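Local coordinates for protein peptide methionine sulfoxide reductase msrA/msrB (Neisseria gonorrhoeae, PDB 2H30) that probably passes electrons through its thioredoxin-like N-terminal domain, by thiol-disulfide exchange, from DsbD to the downstream methionine sulfoxide reductase domains, at residues P40-F45 against A145-L150; A126-G129 against D133-R136. The protein carries 2 engineered substitutions. One frame throughout, in Å; residues are numbered along the deposited sequence.

Contact 1: P40-F45 against A145-L150; sequences PTLIKF and AQALAL
L42 turns CG trans to its own amide nitrogen (chi1 179°) and, with a second torsion of 63°, spreads its two methyls toward A147 and L150, one to each. On the helix, L150 takes a different first torsion, CG trans to the carbonyl carbon (chi1 -77°), which carries its branch out from the helix to meet the strand. CD2 of L42 lies 4.1 Å from CB of A147, and CD1 of L42 lies 4.2 Å from CD1 of L150. The side chains of the two leucines run at about a right angle to each other, methyl against methyl. A147 and L150 are three residues apart, close to one helical turn, so both can touch L42. The small methyl of A147 suits this place because it lets the helix backbone come near the sheet: CA of L42 and CA of A147 are 8.1 Å apart. In this thioredoxin-like fold, helix 144-152 follows the last strand of the sheet and packs across one of its faces, while strand 41-45 lies inside the sheet between strands 73-78 and 124-128. L42 reaches the helix from that interior strand and also touches L74 and W125 on its two neighbours. On the sheet's other face, I43 packs on V16 and M20 of helix 16-20, so L42 and I43 supply apolar side chains to opposite faces. K44, further along the L42 face, carries its ammonium to E56. No hydrogen bond crosses between 40-45 and 145-150; the contact is wholly apolar, and the three residues that touch are buried. Q146, polar on a buried part of the helix, has both ends of its amide engaged: OE1 accepts from N143 N and NE2 donates to L158 O.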
loop_
_atom_site.group_PDB
_atom_site.type_symbol
_atom_site.label_atom_id
_atom_site.label_comp_id
_atom_site.label_asym_id
_atom_site.label_seq_id
_atom_site.Cartn_x
_atom_site.Cartn_y
_atom_site.Cartn_z
ATOM N N PRO A 40 4.045 -5.550 -11.539
ATOM C CA PRO A 40 4.613 -4.679 -10.461
ATOM C C PRO A 40 3.581 -4.567 -9.332
ATOM O O PRO A 40 2.424 -4.880 -9.537
ATOM C CB PRO A 40 4.769 -3.322 -11.149
ATOM C CG PRO A 40 3.689 -3.320 -12.256
ATOM C CD PRO A 40 3.590 -4.780 -12.716
ATOM N N THR A 41 4.005 -4.062 -8.180
ATOM C CA THR A 41 3.124 -3.893 -7.049
ATOM C C THR A 41 3.180 -2.447 -6.620
ATOM O O THR A 41 4.275 -1.865 -6.403
ATOM C CB THR A 41 3.552 -4.809 -5.889
ATOM O OG1 THR A 41 3.409 -6.181 -6.362
ATOM C CG2 THR A 41 2.613 -4.670 -4.692
ATOM N N LEU A 42 1.985 -1.859 -6.483
ATOM C CA LEU A 42 1.874 -0.462 -6.021
ATOM C C LEU A 42 1.351 -0.549 -4.610
ATOM O O LEU A 42 0.280 -1.142 -4.377
ATOM C CB LEU A 42 0.891 0.290 -6.935
ATOM C CG LEU A 42 0.711 1.730 -6.490
ATOM C CD1 LEU A 42 2.014 2.564 -6.569
ATOM C CD2 LEU A 42 -0.427 2.261 -7.443
ATOM N N ILE A 43 2.131 -0.032 -3.658
ATOM C CA ILE A 43 1.799 -0.202 -2.228
ATOM C C ILE A 43 1.489 1.135 -1.602
ATOM O O ILE A 43 2.304 2.069 -1.713
ATOM C CB ILE A 43 2.976 -0.784 -1.444
ATOM C CG1 ILE A 43 3.401 -2.127 -2.065
ATOM C CG2 ILE A 43 2.592 -0.939 0.043
ATOM C CD1 ILE A 43 4.695 -2.636 -1.423
ATOM N N LYS A 44 0.361 1.235 -0.950
ATOM C CA LYS A 44 0.016 2.473 -0.183
ATOM C C LYS A 44 0.246 2.193 1.311
ATOM O O LYS A 44 -0.408 1.251 1.829
ATOM C CB LYS A 44 -1.463 2.802 -0.366
ATOM C CG LYS A 44 -1.797 4.137 0.352
ATOM C CD LYS A 44 -3.248 4.471 0.208
ATOM C CE LYS A 44 -3.355 6.032 0.460
ATOM N NZ LYS A 44 -4.616 6.435 -0.051
ATOM N N PHE A 45 1.112 2.997 1.943
ATOM C CA PHE A 45 1.354 2.915 3.398
ATOM C C PHE A 45 0.462 3.941 4.058
ATOM O O PHE A 45 0.409 5.112 3.632
ATOM C CB PHE A 45 2.821 3.250 3.715
ATOM C CG PHE A 45 3.774 2.231 3.164
ATOM C CD1 PHE A 45 4.211 2.292 1.843
ATOM C CD2 PHE A 45 4.166 1.175 3.962
ATOM C CE1 PHE A 45 5.093 1.292 1.360
ATOM C CE2 PHE A 45 5.070 0.186 3.496
ATOM C CZ PHE A 45 5.531 0.228 2.198
ATOM N N ALA A 145 -4.432 9.530 -11.827
ATOM C CA ALA A 145 -3.582 9.695 -13.006
ATOM C C ALA A 145 -2.134 9.455 -12.700
ATOM O O ALA A 145 -1.438 8.833 -13.485
ATOM C CB ALA A 145 -3.772 11.140 -13.606
ATOM N N GLN A 146 -1.666 9.982 -11.551
ATOM C CA GLN A 146 -0.288 9.719 -11.087
ATOM C C GLN A 146 -0.076 8.218 -10.784
ATOM O O GLN A 146 0.949 7.640 -11.170
ATOM C CB GLN A 146 -0.027 10.511 -9.812
ATOM C CG GLN A 146 0.170 12.011 -10.123
ATOM C CD GLN A 146 0.209 12.831 -8.874
ATOM O OE1 GLN A 146 -0.492 12.551 -7.879
ATOM N NE2 GLN A 146 1.003 13.939 -8.922
ATOM N N ALA A 147 -1.063 7.592 -10.161
ATOM C CA ALA A 147 -0.944 6.137 -9.885
ATOM C C ALA A 147 -0.874 5.332 -11.186
ATOM O O ALA A 147 -0.083 4.416 -11.341
ATOM C CB ALA A 147 -2.127 5.668 -9.005
ATOM N N LEU A 148 -1.718 5.705 -12.155
ATOM C CA LEU A 148 -1.647 4.990 -13.430
ATOM C C LEU A 148 -0.332 5.222 -14.158
ATOM O O LEU A 148 0.162 4.288 -14.811
ATOM C CB LEU A 148 -2.849 5.457 -14.297
ATOM C CG LEU A 148 -4.203 4.913 -13.828
ATOM C CD1 LEU A 148 -5.276 5.671 -14.591
ATOM C CD2 LEU A 148 -4.369 3.384 -14.052
ATOM N N ALA A 149 0.182 6.466 -14.087
ATOM C CA ALA A 149 1.452 6.795 -14.713
ATOM C C ALA A 149 2.561 5.940 -14.083
ATOM O O ALA A 149 3.365 5.303 -14.793
ATOM C CB ALA A 149 1.736 8.272 -14.539
ATOM N N LEU A 150 2.506 5.798 -12.750
ATOM C CA LEU A 150 3.572 5.004 -12.074
ATOM C C LEU A 150 3.548 3.523 -12.440
ATOM O O LEU A 150 4.598 2.862 -12.555
ATOM C CB LEU A 150 3.411 5.065 -10.552
ATOM C CG LEU A 150 3.838 6.312 -9.817
ATOM C CD1 LEU A 150 3.584 5.994 -8.309
ATOM C CD2 LEU A 150 5.344 6.492 -10.034
#

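Contact 2: A126-G129 against D133-R136; sequences ALIG and DVQR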
loop_
_atom_site.group_PDB
_atom_site.type_symbol
_atom_site.label_atom_id
_atom_site.label_comp_id
_atom_site.label_asym_id
_atom_site.label_seq_id
_atom_site.Cartn_x
_atom_site.Cartn_y
_atom_site.Cartn_z
ATOM N N ALA A 126 4.830 3.062 -2.576
ATOM C CA ALA A 126 6.039 2.487 -3.189
ATOM C C ALA A 126 5.667 1.661 -4.398
ATOM O O ALA A 126 4.631 1.019 -4.412
ATOM C CB ALA A 126 6.801 1.630 -2.170
ATOM N N LEU A 127 6.519 1.710 -5.439
ATOM C CA LEU A 127 6.321 0.880 -6.594
ATOM C C LEU A 127 7.466 -0.166 -6.563
ATOM O O LEU A 127 8.626 0.234 -6.543
ATOM C CB LEU A 127 6.348 1.744 -7.877
ATOM C CG LEU A 127 6.157 0.874 -9.140
ATOM C CD1 LEU A 127 4.691 0.543 -9.243
ATOM C CD2 LEU A 127 6.673 1.695 -10.274
ATOM N N ILE A 128 7.032 -1.412 -6.522
ATOM C CA ILE A 128 7.935 -2.611 -6.541
ATOM C C ILE A 128 7.841 -3.216 -7.938
ATOM O O ILE A 128 6.765 -3.516 -8.426
ATOM C CB ILE A 128 7.500 -3.669 -5.535
ATOM C CG1 ILE A 128 7.209 -3.058 -4.153
ATOM C CG2 ILE A 128 8.567 -4.777 -5.416
ATOM C CD1 ILE A 128 8.383 -2.317 -3.584
ATOM N N GLY A 129 8.996 -3.433 -8.555
ATOM C CA GLY A 129 8.957 -4.042 -9.870
ATOM C C GLY A 129 8.561 -5.517 -9.843
ATOM O O GLY A 129 8.532 -6.166 -8.775
ATOM N N ASP A 133 12.197 -5.657 -6.928
ATOM C CA ASP A 133 13.049 -4.518 -6.571
ATOM C C ASP A 133 12.235 -3.241 -6.319
ATOM O O ASP A 133 11.207 -2.999 -7.011
ATOM C CB ASP A 133 14.063 -4.258 -7.685
ATOM C CG ASP A 133 13.399 -4.072 -9.084
ATOM O OD1 ASP A 133 12.596 -4.949 -9.509
ATOM O OD2 ASP A 133 13.695 -3.047 -9.759
ATOM N N VAL A 134 12.680 -2.425 -5.367
ATOM C CA VAL A 134 12.013 -1.142 -5.137
ATOM C C VAL A 134 12.406 -0.181 -6.248
ATOM O O VAL A 134 13.594 0.099 -6.498
ATOM C CB VAL A 134 12.442 -0.534 -3.815
ATOM C CG1 VAL A 134 11.743 0.827 -3.586
ATOM C CG2 VAL A 134 12.028 -1.494 -2.674
ATOM N N GLN A 135 11.393 0.363 -6.949
ATOM C CA GLN A 135 11.624 1.273 -8.080
ATOM C C GLN A 135 11.326 2.737 -7.800
ATOM O O GLN A 135 11.947 3.630 -8.376
ATOM C CB GLN A 135 10.837 0.823 -9.297
ATOM C CG GLN A 135 11.327 -0.562 -9.705
ATOM C CD GLN A 135 10.644 -1.111 -10.888
ATOM O OE1 GLN A 135 9.479 -0.862 -11.108
ATOM N NE2 GLN A 135 11.346 -2.018 -11.588
ATOM N N ARG A 136 10.391 3.005 -6.895
ATOM C CA ARG A 136 10.017 4.376 -6.647
ATOM C C ARG A 136 9.334 4.437 -5.289
ATOM O O ARG A 136 8.586 3.514 -4.913
ATOM C CB ARG A 136 8.964 4.827 -7.712
ATOM C CG ARG A 136 8.552 6.282 -7.688
ATOM C CD ARG A 136 9.667 7.154 -8.369
ATOM N NE ARG A 136 9.260 8.543 -8.452
ATOM C CZ ARG A 136 8.734 9.064 -9.556
ATOM N NH1 ARG A 136 8.575 8.294 -10.634
ATOM N NH2 ARG A 136 8.408 10.345 -9.553
#
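G129 N donates to D133 O at 2.7 Å, and L127 N to R136 O at 2.8 Å. Between these bonds Q135 N donates to L127 O, also at 2.8 Å. R136 N adds a weak bond to the same L127 O, so one carbonyl receives two successive amides: a classic beta bulge, with Q135 and R136 both facing L127 in the hairpin of strands 124-128 and 134-139. The extra residue shifts the register by one; Q135, with psi -29°, departs from the extended conformation. Beyond the bulge, I128 and V134 form a non-hydrogen-bonded pair on the face covered by helix 16-20. A chi2 of -57° folds CD1 of I128 back toward V134, where it meets CG2 at 3.8 Å, the two side chains crossing at a slant. On the other face L127 and R136 approach through their CB atoms, while the guanidinium of R136 extends away to the carbonyls of P154 and A156. G129 has no side chain, leaving room for the amide of Q135, whose OE1 comes to 3.5 Å from G129 CA. That amide is tethered: Q135 NE2 donates to OD2 of D133 on its syn side, at 3.1 Å and 29° out of the carboxylate plane.

How the contacts relate
After helix 16-20 and the short strand 24-25, the chain reaches strand 41-45, and only some hundred residues later does helix 144-152 return to it, so contact 1 closes a long loop. Contact 2 is nested inside that loop and closes a short one, the turn between strands 124-128 and 134-139. The chain then runs from strand 134-139 through a short connection into helix 144-152. Strands 41-45 and 124-128 are neighbours in the sheet, joined by probable hydrogen bonds T41 O to I128 N and I43 N to A126 O. The helix also touches the hairpin, L150 O lying against L127 CD2. Together the contacts tie an inner strand, the edge hairpin and the last helix.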